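Local coordinates for 1-deoxy-D-xylulose 5-phosphate reductoisomerase (Zymomonas mobilis, PDB 1R0K), which catalyses the NADPH-dependent rearrangement and reduction of 1-deoxy-D-xylulose 5-phosphate to 2-C-methyl-D-erythritol 4-phosphate, with the help of a divalent metal ion, at residues A123-L128 / P148-H153; S127-G132 / K218-I223; A155-F160 / I270-A275; A105-T110 / D367-D372; E224-F229 / E234-L239. One frame throughout, in Å; residues are numbered along the deposited sequence.

Contact 1. Residues A123-L128 / P148-H153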
# COMPACT_ATOMS: atom_id res chain seq x y z
N ALA B 123 -9.18 4.22 -19.49
CA ALA B 123 -7.87 4.73 -19.88
C ALA B 123 -8.03 6.10 -20.55
O ALA B 123 -7.17 6.97 -20.41
CB ALA B 123 -7.19 3.75 -20.83
N ASN B 124 -9.13 6.29 -21.27
CA ASN B 124 -9.42 7.56 -21.95
C ASN B 124 -9.42 8.69 -20.92
O ASN B 124 -10.16 8.65 -19.94
CB ASN B 124 -10.78 7.49 -22.65
CG ASN B 124 -11.22 8.84 -23.22
OD1 ASN B 124 -11.84 9.64 -22.52
ND2 ASN B 124 -10.89 9.09 -24.48
N LYS B 125 -8.59 9.71 -21.16
CA LYS B 125 -8.47 10.84 -20.23
C LYS B 125 -9.55 11.92 -20.34
O LYS B 125 -9.95 12.50 -19.33
CB LYS B 125 -7.09 11.48 -20.38
CG LYS B 125 -5.94 10.53 -20.11
CD LYS B 125 -4.60 11.21 -20.36
CE LYS B 125 -3.43 10.28 -20.03
NZ LYS B 125 -3.39 9.10 -20.93
N GLU B 126 -10.01 12.20 -21.55
CA GLU B 126 -11.03 13.23 -21.74
C GLU B 126 -12.30 12.92 -20.95
O GLU B 126 -13.00 13.83 -20.49
CB GLU B 126 -11.39 13.38 -23.23
CG GLU B 126 -10.33 14.07 -24.09
CD GLU B 126 -9.06 13.25 -24.25
OE1 GLU B 126 -9.12 12.01 -24.11
OE2 GLU B 126 -8.01 13.86 -24.55
N SER B 127 -12.58 11.64 -20.78
CA SER B 127 -13.76 11.21 -20.04
C SER B 127 -13.88 11.89 -18.68
O SER B 127 -14.97 12.34 -18.31
CB SER B 127 -13.76 9.70 -19.86
OG SER B 127 -13.93 9.04 -21.11
N LEU B 128 -12.78 11.97 -17.94
CA LEU B 128 -12.83 12.59 -16.62
C LEU B 128 -12.29 14.01 -16.59
O LEU B 128 -12.67 14.82 -15.75
CB LEU B 128 -12.10 11.72 -15.60
CG LEU B 128 -12.68 10.31 -15.48
CD1 LEU B 128 -11.95 9.54 -14.40
CD2 LEU B 128 -14.17 10.39 -15.17
N PRO B 148 -9.94 2.75 -12.85
CA PRO B 148 -8.94 3.59 -13.54
C PRO B 148 -7.72 2.78 -13.95
O PRO B 148 -7.17 2.02 -13.15
CB PRO B 148 -8.62 4.65 -12.50
CG PRO B 148 -8.75 3.87 -11.19
CD PRO B 148 -10.01 3.06 -11.41
N VAL B 149 -7.29 2.97 -15.19
CA VAL B 149 -6.16 2.23 -15.75
C VAL B 149 -4.78 2.87 -15.62
O VAL B 149 -3.79 2.18 -15.40
CB VAL B 149 -6.42 1.94 -17.25
CG1 VAL B 149 -5.18 1.32 -17.89
CG2 VAL B 149 -7.61 0.99 -17.38
N ASP B 150 -4.71 4.19 -15.75
CA ASP B 150 -3.42 4.87 -15.66
C ASP B 150 -2.69 4.65 -14.34
O ASP B 150 -3.31 4.50 -13.29
CB ASP B 150 -3.60 6.36 -15.98
CG ASP B 150 -4.02 6.60 -17.43
OD1 ASP B 150 -3.81 5.68 -18.26
OD2 ASP B 150 -4.53 7.69 -17.75
N SER B 151 -1.36 4.64 -14.41
CA SER B 151 -0.50 4.37 -13.26
C SER B 151 -0.81 5.00 -11.92
O SER B 151 -0.90 4.30 -10.92
CB SER B 151 0.96 4.68 -13.61
OG SER B 151 1.40 3.84 -14.65
N GLU B 152 -0.94 6.32 -11.88
CA GLU B 152 -1.22 7.00 -10.63
C GLU B 152 -2.61 6.69 -10.09
O GLU B 152 -2.79 6.42 -8.90
CB GLU B 152 -1.07 8.51 -10.80
CG GLU B 152 0.34 9.01 -11.10
CD GLU B 152 0.74 8.84 -12.56
OE1 GLU B 152 -0.14 8.62 -13.42
OE2 GLU B 152 1.95 8.95 -12.84
N HIS B 153 -3.60 6.74 -10.97
CA HIS B 153 -4.97 6.48 -10.55
C HIS B 153 -5.17 5.06 -10.09
O HIS B 153 -5.88 4.83 -9.11
CB HIS B 153 -5.93 6.80 -11.69
CG HIS B 153 -5.86 8.21 -12.15
ND1 HIS B 153 -5.98 8.58 -13.48
CD2 HIS B 153 -5.65 9.36 -11.46
CE1 HIS B 153 -5.84 9.89 -13.58
NE2 HIS B 153 -5.64 10.39 -12.37
O HOH W 1 -4.49 6.79 -20.75
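K125 and D150 face each other across two loops that follow neighbouring strands, and the lysine is worth tracing outward. Its CB stands back from the other segment. CG, set anti to the carbonyl carbon (chi1 -59°), comes to 4.0 Å from D150 OD2; CD continues the extended chain past the carboxylate, and CE passes closest, 3.6 Å from D150 OD2. A bend at chi4 (65°) turns NZ toward a water, leaving K125 NZ 3.7 Å from D150 OD2, a long salt bridge between side chains that cross at about a right angle. The water makes the tighter connection. It accepts from K125 NZ at 2.6 Å, and gives one proton to A123 O at 2.7 Å and the other to D150 OD1 at 2.8 Å. OD1 is thus linked to the lysine through the water, OD2 only by the long salt bridge. Behind this polar cluster A123 CB rests on V149 CB. N124 caps the next turn, its OD1 accepting from S127 N and S127 OG. K125 is probably a substrate ligand and D150 a manganese ligand. The setting is that of a Rossmann-like domain, whose sites gather where parallel strands end: 119-122 runs into A123, 145-148 into V149, and helices 126-129 and 151-159 start just beyond, with helix 216-229 alongside, its E224 touching K125.

Contact 2. Residues S127-G132 / K218-I223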
# COMPACT_ATOMS: atom_id res chain seq x y z
N SER B 127 -12.58 11.64 -20.78
CA SER B 127 -13.76 11.21 -20.04
C SER B 127 -13.88 11.89 -18.68
O SER B 127 -14.97 12.34 -18.31
CB SER B 127 -13.76 9.70 -19.86
OG SER B 127 -13.93 9.04 -21.11
N LEU B 128 -12.78 11.97 -17.94
CA LEU B 128 -12.83 12.59 -16.62
C LEU B 128 -12.29 14.01 -16.59
O LEU B 128 -12.67 14.82 -15.75
CB LEU B 128 -12.10 11.72 -15.60
CG LEU B 128 -12.68 10.31 -15.48
CD1 LEU B 128 -11.95 9.54 -14.40
CD2 LEU B 128 -14.17 10.39 -15.17
N VAL B 129 -11.39 14.32 -17.51
CA VAL B 129 -10.82 15.66 -17.56
C VAL B 129 -11.86 16.65 -18.10
O VAL B 129 -12.10 17.70 -17.51
CB VAL B 129 -9.59 15.72 -18.48
CG1 VAL B 129 -9.16 17.17 -18.69
CG2 VAL B 129 -8.45 14.93 -17.86
N SER B 130 -12.47 16.29 -19.22
CA SER B 130 -13.44 17.17 -19.85
C SER B 130 -14.90 16.90 -19.49
O SER B 130 -15.71 17.83 -19.41
CB SER B 130 -13.26 17.11 -21.37
OG SER B 130 -11.92 17.40 -21.71
N ALA B 131 -15.25 15.63 -19.27
CA ALA B 131 -16.62 15.27 -18.94
C ALA B 131 -16.74 14.49 -17.63
O ALA B 131 -17.64 13.65 -17.48
CB ALA B 131 -17.22 14.47 -20.08
N GLY B 132 -15.86 14.78 -16.68
CA GLY B 132 -15.87 14.08 -15.40
C GLY B 132 -17.21 14.01 -14.69
O GLY B 132 -17.64 12.93 -14.25
N LYS B 218 0.32 16.26 -15.21
CA LYS B 218 0.03 16.09 -13.79
C LYS B 218 -1.22 16.85 -13.38
O LYS B 218 -1.98 16.39 -12.53
CB LYS B 218 1.20 16.56 -12.92
CG LYS B 218 2.28 15.53 -12.72
CD LYS B 218 1.72 14.26 -12.10
CE LYS B 218 2.56 13.08 -12.54
NZ LYS B 218 2.09 11.79 -12.00
N GLY B 219 -1.41 18.03 -13.97
CA GLY B 219 -2.58 18.83 -13.65
C GLY B 219 -3.83 18.09 -14.09
O GLY B 219 -4.84 18.08 -13.38
N LEU B 220 -3.77 17.46 -15.26
CA LEU B 220 -4.91 16.72 -15.78
C LEU B 220 -5.17 15.49 -14.92
O LEU B 220 -6.31 15.10 -14.69
CB LEU B 220 -4.66 16.32 -17.24
CG LEU B 220 -4.38 17.51 -18.16
CD1 LEU B 220 -4.05 17.02 -19.55
CD2 LEU B 220 -5.60 18.42 -18.19
N GLU B 221 -4.09 14.87 -14.45
CA GLU B 221 -4.21 13.70 -13.60
C GLU B 221 -4.91 14.07 -12.29
O GLU B 221 -5.69 13.30 -11.75
CB GLU B 221 -2.82 13.12 -13.31
CG GLU B 221 -2.29 12.28 -14.44
CD GLU B 221 -0.84 11.87 -14.24
OE1 GLU B 221 -0.44 11.69 -13.08
OE2 GLU B 221 -0.12 11.71 -15.25
N LEU B 222 -4.62 15.27 -11.79
CA LEU B 222 -5.23 15.74 -10.56
C LEU B 222 -6.73 15.89 -10.77
O LEU B 222 -7.54 15.53 -9.91
CB LEU B 222 -4.64 17.09 -10.16
CG LEU B 222 -5.29 17.78 -8.97
CD1 LEU B 222 -5.17 16.92 -7.73
CD2 LEU B 222 -4.63 19.13 -8.76
N ILE B 223 -7.11 16.44 -11.92
CA ILE B 223 -8.51 16.64 -12.23
C ILE B 223 -9.21 15.30 -12.29
O ILE B 223 -10.26 15.11 -11.69
CB ILE B 223 -8.67 17.40 -13.56
CG1 ILE B 223 -8.15 18.83 -13.40
CG2 ILE B 223 -10.13 17.40 -13.99
CD1 ILE B 223 -8.15 19.63 -14.68
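V129 and I223 bring their backbones close, their CA atoms 5.9 Å apart, where the short helix 126-129 meets helix 216-229. This is buried helix-to-helix packing between the nucleotide-binding Rossmann-like part of the chain and a long helix that carries predicted substrate and metal ligands. At this separation side chains pack against main chain, as V129 illustrates. Its two methyls divide the work: CG1, anti to the backbone N (chi1 171°), lies 3.8 Å from L220 CD2, while CG2 settles over the main chain of the opposing helix, 3.8 Å from L220 O. The valine and leucine side chains pass at a slant, one branch of each making the apolar touch. I223 answers from one turn further on. Its CG2 branch reaches the backbone of the short helix, 4.0 Å from V129 CA and equally far from L128 O, so each helix presses a methyl against the other's main chain. M325 and N326 of helix 321-337 close in on the same cluster, M325 against L220 and I223, N326 against V129. On helix 216-229, E221 is turned away from the short helix and pairs with K218, whose NZ also bridges to E152. There the ammonium meets the carboxylate of E221 on its syn side, 18° out of the plane, with K218 NZ 2.8 Å from E221 OE1 in a hydrogen-bonded salt bridge.

Contact 3. Residues A155-F160 / I270-A275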
# COMPACT_ATOMS: atom_id res chain seq x y z
N ALA B 155 -2.88 3.14 -8.87
CA ALA B 155 -2.12 3.03 -7.62
C ALA B 155 -2.98 3.58 -6.48
O ALA B 155 -3.04 2.99 -5.40
CB ALA B 155 -0.82 3.83 -7.73
N ILE B 156 -3.62 4.72 -6.72
CA ILE B 156 -4.48 5.31 -5.70
C ILE B 156 -5.63 4.36 -5.41
O ILE B 156 -5.94 4.08 -4.25
CB ILE B 156 -5.03 6.66 -6.16
CG1 ILE B 156 -3.88 7.66 -6.34
CG2 ILE B 156 -6.05 7.18 -5.14
CD1 ILE B 156 -4.27 8.97 -7.00
N PHE B 157 -6.24 3.85 -6.46
CA PHE B 157 -7.35 2.93 -6.31
C PHE B 157 -6.99 1.71 -5.44
O PHE B 157 -7.79 1.28 -4.59
CB PHE B 157 -7.83 2.48 -7.69
CG PHE B 157 -9.08 1.67 -7.65
CD1 PHE B 157 -9.04 0.32 -7.33
CD2 PHE B 157 -10.31 2.26 -7.92
CE1 PHE B 157 -10.20 -0.42 -7.27
CE2 PHE B 157 -11.48 1.53 -7.86
CZ PHE B 157 -11.42 0.18 -7.53
N GLN B 158 -5.80 1.15 -5.64
CA GLN B 158 -5.37 -0.02 -4.87
C GLN B 158 -5.08 0.29 -3.40
O GLN B 158 -4.99 -0.61 -2.58
CB GLN B 158 -4.12 -0.66 -5.51
CG GLN B 158 -4.38 -1.31 -6.87
CD GLN B 158 -3.21 -2.15 -7.35
OE1 GLN B 158 -2.62 -2.91 -6.59
NE2 GLN B 158 -2.89 -2.04 -8.64
N CYS B 159 -4.93 1.57 -3.08
CA CYS B 159 -4.64 2.00 -1.71
C CYS B 159 -5.79 2.80 -1.09
O CYS B 159 -5.68 3.27 0.04
CB CYS B 159 -3.40 2.89 -1.69
SG CYS B 159 -1.91 2.14 -2.39
N PHE B 160 -6.89 2.94 -1.83
CA PHE B 160 -8.06 3.73 -1.42
C PHE B 160 -9.14 2.98 -0.65
O PHE B 160 -9.48 1.85 -0.98
CB PHE B 160 -8.68 4.36 -2.67
CG PHE B 160 -9.67 5.46 -2.38
CD1 PHE B 160 -9.23 6.76 -2.14
CD2 PHE B 160 -11.04 5.20 -2.35
CE1 PHE B 160 -10.15 7.79 -1.87
CE2 PHE B 160 -11.96 6.21 -2.08
CZ PHE B 160 -11.51 7.52 -1.84
N ILE B 270 -3.25 -2.74 -15.58
CA ILE B 270 -4.28 -3.31 -16.45
C ILE B 270 -4.71 -4.64 -15.84
O ILE B 270 -5.91 -4.91 -15.70
CB ILE B 270 -3.76 -3.54 -17.90
CG1 ILE B 270 -3.51 -2.20 -18.59
CG2 ILE B 270 -4.79 -4.33 -18.71
CD1 ILE B 270 -2.86 -2.32 -19.95
N GLY B 271 -3.74 -5.47 -15.48
CA GLY B 271 -4.05 -6.76 -14.88
C GLY B 271 -4.94 -6.59 -13.66
O GLY B 271 -5.80 -7.42 -13.38
N HIS B 272 -4.73 -5.51 -12.91
CA HIS B 272 -5.54 -5.25 -11.73
C HIS B 272 -6.99 -4.97 -12.12
O HIS B 272 -7.91 -5.48 -11.49
CB HIS B 272 -4.97 -4.07 -10.92
CG HIS B 272 -5.92 -3.49 -9.92
ND1 HIS B 272 -6.88 -2.56 -10.25
CD2 HIS B 272 -6.08 -3.73 -8.59
CE1 HIS B 272 -7.58 -2.24 -9.17
NE2 HIS B 272 -7.12 -2.94 -8.16
N THR B 273 -7.20 -4.18 -13.17
CA THR B 273 -8.56 -3.86 -13.57
C THR B 273 -9.24 -5.04 -14.24
O THR B 273 -10.46 -5.21 -14.13
CB THR B 273 -8.61 -2.64 -14.53
OG1 THR B 273 -8.04 -2.98 -15.79
CG2 THR B 273 -7.84 -1.46 -13.94
N LEU B 274 -8.45 -5.87 -14.91
CA LEU B 274 -8.99 -7.04 -15.60
C LEU B 274 -9.44 -8.13 -14.63
O LEU B 274 -10.51 -8.72 -14.79
CB LEU B 274 -7.94 -7.58 -16.59
CG LEU B 274 -8.37 -8.79 -17.43
CD1 LEU B 274 -9.65 -8.45 -18.20
CD2 LEU B 274 -7.25 -9.20 -18.38
N ALA B 275 -8.64 -8.38 -13.60
CA ALA B 275 -8.97 -9.41 -12.62
C ALA B 275 -9.92 -8.96 -11.50
O ALA B 275 -10.63 -9.79 -10.92
CB ALA B 275 -7.69 -9.98 -12.00
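H272 is met by Q158 over one face of its imidazole and by F157 at its edge. Q158 CG lies over the face near the CD2-NE2 side, 3.7 Å from the ring centroid in a CH-pi contact. The amide beyond it runs parallel to the ring, the planes only 1° apart, but offset past its rim, with Q158 NE2 3.6 Å from H272 CG. The side chains arrive from opposite directions, and their flat groups are stacked with this offset. F157 comes differently. Its CD1 approaches H272 CE1 to 3.5 Å near the imidazole plane, and the two rings make an oblique pair with planes at 72°. H272 reaches both because its CG is anti to the backbone N (chi1 164°), which carries the ring away from its own helix toward 155-160. The contact joins helix 151-159, which follows the last strand of the Rossmann-like sheet, to helix 267-275, which packs on helix 15-25 of the same fold. In the next shell the glutamine amide is held at both ends. Q158 NE2 bonds to N154 OD1, and Q158 OE1 pairs with R279 of the same chain and with S256 of the second subunit, which fixes the amide's orientation at the dimer interface. D254 of that subunit packs on H272. On the histidine's own helix, T273 sets its CG2 in the plane of the imidazole at the edge, while its OG1 donates to I270 O at 2.9 Å.

Contact 4. Residues A105-T110 / D367-D372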
# COMPACT_ATOMS: atom_id res chain seq x y z
N ALA B 105 -12.78 11.79 -29.26
CA ALA B 105 -13.35 10.79 -30.16
C ALA B 105 -13.71 9.51 -29.42
O ALA B 105 -14.39 8.64 -29.97
CB ALA B 105 -12.38 10.49 -31.29
N GLY B 106 -13.26 9.39 -28.18
CA GLY B 106 -13.56 8.19 -27.41
C GLY B 106 -14.66 8.40 -26.39
O GLY B 106 -15.12 7.43 -25.78
N LEU B 107 -15.09 9.64 -26.21
CA LEU B 107 -16.13 9.96 -25.23
C LEU B 107 -17.45 9.20 -25.42
O LEU B 107 -17.97 8.61 -24.47
CB LEU B 107 -16.41 11.47 -25.23
CG LEU B 107 -15.30 12.38 -24.70
CD1 LEU B 107 -15.75 13.83 -24.80
CD2 LEU B 107 -14.97 12.03 -23.25
N LYS B 108 -17.99 9.23 -26.63
CA LYS B 108 -19.26 8.57 -26.93
C LYS B 108 -19.29 7.08 -26.62
O LYS B 108 -20.22 6.60 -25.98
CB LYS B 108 -19.62 8.78 -28.40
CG LYS B 108 -20.22 10.13 -28.72
CD LYS B 108 -21.61 10.23 -28.14
CE LYS B 108 -22.31 11.51 -28.59
NZ LYS B 108 -23.71 11.57 -28.07
N ALA B 109 -18.28 6.35 -27.07
CA ALA B 109 -18.22 4.91 -26.83
C ALA B 109 -17.99 4.63 -25.35
O ALA B 109 -18.56 3.69 -24.79
CB ALA B 109 -17.10 4.28 -27.66
N THR B 110 -17.15 5.45 -24.73
CA THR B 110 -16.84 5.28 -23.31
C THR B 110 -18.11 5.45 -22.48
O THR B 110 -18.42 4.63 -21.62
CB THR B 110 -15.77 6.30 -22.86
OG1 THR B 110 -14.56 6.06 -23.58
CG2 THR B 110 -15.49 6.17 -21.37
N ASP B 367 -22.62 19.10 -25.17
CA ASP B 367 -22.14 20.37 -24.63
C ASP B 367 -20.61 20.34 -24.51
O ASP B 367 -19.93 21.33 -24.78
CB ASP B 367 -22.73 20.65 -23.25
CG ASP B 367 -24.22 20.94 -23.29
OD1 ASP B 367 -24.73 21.36 -24.34
OD2 ASP B 367 -24.89 20.75 -22.25
N VAL B 368 -20.07 19.20 -24.09
CA VAL B 368 -18.63 19.05 -23.95
C VAL B 368 -17.93 19.29 -25.29
O VAL B 368 -16.98 20.06 -25.37
CB VAL B 368 -18.27 17.65 -23.41
CG1 VAL B 368 -16.75 17.48 -23.36
CG2 VAL B 368 -18.87 17.46 -22.02
N PHE B 369 -18.42 18.64 -26.34
CA PHE B 369 -17.84 18.80 -27.66
C PHE B 369 -17.88 20.27 -28.08
O PHE B 369 -16.92 20.79 -28.64
CB PHE B 369 -18.61 17.97 -28.68
CG PHE B 369 -18.46 16.49 -28.48
CD1 PHE B 369 -19.57 15.66 -28.56
CD2 PHE B 369 -17.22 15.93 -28.24
CE1 PHE B 369 -19.44 14.28 -28.40
CE2 PHE B 369 -17.08 14.56 -28.08
CZ PHE B 369 -18.19 13.74 -28.16
N ALA B 370 -19.00 20.93 -27.80
CA ALA B 370 -19.14 22.34 -28.16
C ALA B 370 -18.13 23.19 -27.39
O ALA B 370 -17.51 24.09 -27.95
CB ALA B 370 -20.57 22.81 -27.86
N ILE B 371 -17.98 22.90 -26.11
CA ILE B 371 -17.03 23.63 -25.27
C ILE B 371 -15.61 23.39 -25.77
O ILE B 371 -14.82 24.31 -25.86
CB ILE B 371 -17.14 23.17 -23.81
CG1 ILE B 371 -18.50 23.58 -23.25
CG2 ILE B 371 -15.99 23.76 -22.99
CD1 ILE B 371 -18.78 23.05 -21.88
N ASP B 372 -15.30 22.14 -26.09
CA ASP B 372 -13.96 21.80 -26.58
C ASP B 372 -13.69 22.58 -27.87
O ASP B 372 -12.63 23.19 -28.02
CB ASP B 372 -13.85 20.31 -26.87
CG ASP B 372 -12.43 19.88 -27.20
OD1 ASP B 372 -11.64 19.68 -26.27
OD2 ASP B 372 -12.11 19.75 -28.40
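L107 and F369 carry an apolar helix-to-helix contact, made where the first turn of helix 107-115 in the Rossmann-like domain faces the long last helix of the chain, 365-385. The leucine contributes mainly one branch: L107 CD1 lies 3.6 Å from F369 CE2 and 4.0 Å from V368 CG1, thus resting between two successive residues of the opposing helix. Leucine and phenylalanine lie alongside each other, pointing opposite ways, which also brings F369 CZ to 4.1 Å from L107 CB. K108 approaches otherwise. Bent at chi2 (-70°), its chain passes the ring at a slant, so that K108 CE meets the edge of F369, 4.0 Å from CE1, while NZ goes on to a salt bridge with E366. The contact joins the C-terminal helical domain to the nucleotide-binding fold, 257 residues apart in the chain. A serine in place of F369 would probably open a gap beside L107 CD1 and deprive the K108 methylenes of the ring edge they lie against. The turn that presents L107 is itself secured, since G106 O accepts from T110 OG1 at 2.7 Å, from above the carbonyl plane, and from T110 N.

Contact 5. Residues E224-F229 / E234-L239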
# COMPACT_ATOMS: atom_id res chain seq x y z
N GLU B 224 -8.61 14.35 -13.00
CA GLU B 224 -9.18 13.01 -13.11
C GLU B 224 -9.33 12.36 -11.74
O GLU B 224 -10.35 11.74 -11.45
CB GLU B 224 -8.30 12.12 -13.97
CG GLU B 224 -8.17 12.54 -15.41
CD GLU B 224 -7.22 11.63 -16.17
OE1 GLU B 224 -5.99 11.87 -16.12
OE2 GLU B 224 -7.71 10.66 -16.79
N ALA B 225 -8.29 12.49 -10.92
CA ALA B 225 -8.30 11.90 -9.58
C ALA B 225 -9.43 12.48 -8.74
O ALA B 225 -10.08 11.78 -7.96
CB ALA B 225 -6.96 12.14 -8.90
N PHE B 226 -9.65 13.78 -8.89
CA PHE B 226 -10.69 14.46 -8.14
C PHE B 226 -12.07 13.83 -8.40
O PHE B 226 -12.85 13.64 -7.47
CB PHE B 226 -10.72 15.94 -8.50
CG PHE B 226 -11.83 16.71 -7.85
CD1 PHE B 226 -11.82 16.97 -6.48
CD2 PHE B 226 -12.92 17.15 -8.60
CE1 PHE B 226 -12.87 17.65 -5.87
CE2 PHE B 226 -13.98 17.82 -8.00
CZ PHE B 226 -13.95 18.07 -6.63
N HIS B 227 -12.35 13.51 -9.65
CA HIS B 227 -13.64 12.92 -10.00
C HIS B 227 -13.70 11.44 -9.63
O HIS B 227 -14.74 10.95 -9.21
CB HIS B 227 -13.93 13.09 -11.49
CG HIS B 227 -14.37 14.48 -11.85
ND1 HIS B 227 -13.54 15.39 -12.47
CD2 HIS B 227 -15.54 15.12 -11.65
CE1 HIS B 227 -14.18 16.53 -12.64
NE2 HIS B 227 -15.40 16.39 -12.15
N LEU B 228 -12.59 10.74 -9.79
CA LEU B 228 -12.55 9.32 -9.47
C LEU B 228 -12.74 9.01 -7.99
O LEU B 228 -13.46 8.08 -7.63
CB LEU B 228 -11.21 8.72 -9.89
CG LEU B 228 -10.95 8.42 -11.36
CD1 LEU B 228 -9.46 8.17 -11.57
CD2 LEU B 228 -11.78 7.22 -11.78
N PHE B 229 -12.09 9.79 -7.13
CA PHE B 229 -12.14 9.50 -5.71
C PHE B 229 -13.07 10.33 -4.84
O PHE B 229 -13.26 10.03 -3.67
CB PHE B 229 -10.70 9.48 -5.21
CG PHE B 229 -9.84 8.52 -5.99
CD1 PHE B 229 -10.07 7.15 -5.91
CD2 PHE B 229 -8.89 8.98 -6.89
CE1 PHE B 229 -9.39 6.25 -6.74
CE2 PHE B 229 -8.20 8.10 -7.73
CZ PHE B 229 -8.45 6.73 -7.66
N GLU B 234 -8.62 19.95 -1.33
CA GLU B 234 -7.55 20.28 -0.40
C GLU B 234 -6.83 19.05 0.16
O GLU B 234 -5.75 19.16 0.74
CB GLU B 234 -8.07 21.14 0.76
CG GLU B 234 -9.55 21.02 1.04
CD GLU B 234 -10.40 21.55 -0.11
OE1 GLU B 234 -10.08 22.63 -0.64
OE2 GLU B 234 -11.39 20.88 -0.48
N LYS B 235 -7.42 17.87 -0.03
CA LYS B 235 -6.81 16.64 0.47
C LYS B 235 -5.82 16.04 -0.52
O LYS B 235 -5.25 14.99 -0.27
CB LYS B 235 -7.88 15.61 0.82
CG LYS B 235 -8.74 16.00 2.02
CD LYS B 235 -9.46 14.78 2.58
CE LYS B 235 -10.19 15.12 3.88
NZ LYS B 235 -10.83 13.91 4.48
N PHE B 236 -5.64 16.72 -1.65
CA PHE B 236 -4.70 16.25 -2.67
C PHE B 236 -3.36 16.94 -2.55
O PHE B 236 -3.28 18.13 -2.25
CB PHE B 236 -5.25 16.48 -4.08
CG PHE B 236 -6.32 15.52 -4.47
CD1 PHE B 236 -7.65 15.76 -4.13
CD2 PHE B 236 -6.00 14.36 -5.17
CE1 PHE B 236 -8.64 14.85 -4.48
CE2 PHE B 236 -6.99 13.45 -5.53
CZ PHE B 236 -8.31 13.69 -5.18
N GLU B 237 -2.31 16.17 -2.79
CA GLU B 237 -0.95 16.67 -2.75
C GLU B 237 -0.19 16.08 -3.92
O GLU B 237 -0.38 14.91 -4.26
CB GLU B 237 -0.25 16.25 -1.46
CG GLU B 237 -0.54 17.12 -0.26
CD GLU B 237 0.10 16.56 0.99
OE1 GLU B 237 1.15 15.89 0.88
OE2 GLU B 237 -0.44 16.81 2.09
N ILE B 238 0.67 16.88 -4.53
CA ILE B 238 1.49 16.38 -5.62
C ILE B 238 2.89 16.30 -5.01
O ILE B 238 3.35 17.24 -4.38
CB ILE B 238 1.49 17.33 -6.83
CG1 ILE B 238 0.08 17.42 -7.41
CG2 ILE B 238 2.49 16.84 -7.88
CD1 ILE B 238 -0.05 18.42 -8.55
N LEU B 239 3.53 15.15 -5.17
CA LEU B 239 4.87 14.95 -4.63
C LEU B 239 5.81 14.54 -5.75
O LEU B 239 5.59 13.53 -6.42
CB LEU B 239 4.84 13.86 -3.54
CG LEU B 239 6.19 13.43 -2.93
CD1 LEU B 239 6.82 14.58 -2.16
CD2 LEU B 239 5.97 12.24 -2.00
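A225 O accepts the helical bond from F229 N at 2.9 Å, and the same oxygen lies 3.8 Å from CZ of F236, the ring that fills the space between helix 216-229 and strand 236-240. The F236 ring also reaches the residues on each side of that carbonyl. Its CE2 touches A225 CB at 3.6 Å, while its CZ comes to 3.9 Å from F226 CA. F226 adds its own ring, whose edge is met near the plane by F236 CE1, 4.3 Å from F226 CD1. The phenylalanine can span the distance because its CG is anti to the carbonyl carbon (chi1 -75°), throwing the ring from the strand toward the helix. This is an alpha+beta catalytic domain: the helix packs against a mixed four-stranded sheet at its outer strand 236-240, and I171 and I173 of the adjoining strand pack on the same ring. An alanine in place of F236 removes the ring, and a gap would probably open beside A225 CB and the F226 edge. Across the two segments the chemistry is nonpolar, so the contact rests on van der Waals packing of the ring, and A225 O needs no partner from the strand because F229 N already supplies one.

How the contacts relate
The predicted substrate and metal site gathers around contacts 1 and 2, whose centres are 8 Å apart and which share S127 and L128. They are tied together by the salt bridge of E152 OE2 with K218 NZ, 3.0 Å long; E152 and E221 are both predicted manganese ligands. Contact 5 continues helix 216-229 from contact 2, centre to centre about 10 Å, and joins it to the mixed sheet. Contact 3 extends helix 151-159 from contact 1 toward the dimer interface. Contact 4 lies across the chain's centre from contact 3, about 26 Å between centres, yet L107 CD2 is 3.5 Å from S127 N, beside the predicted NADPH ligands N124 and E126.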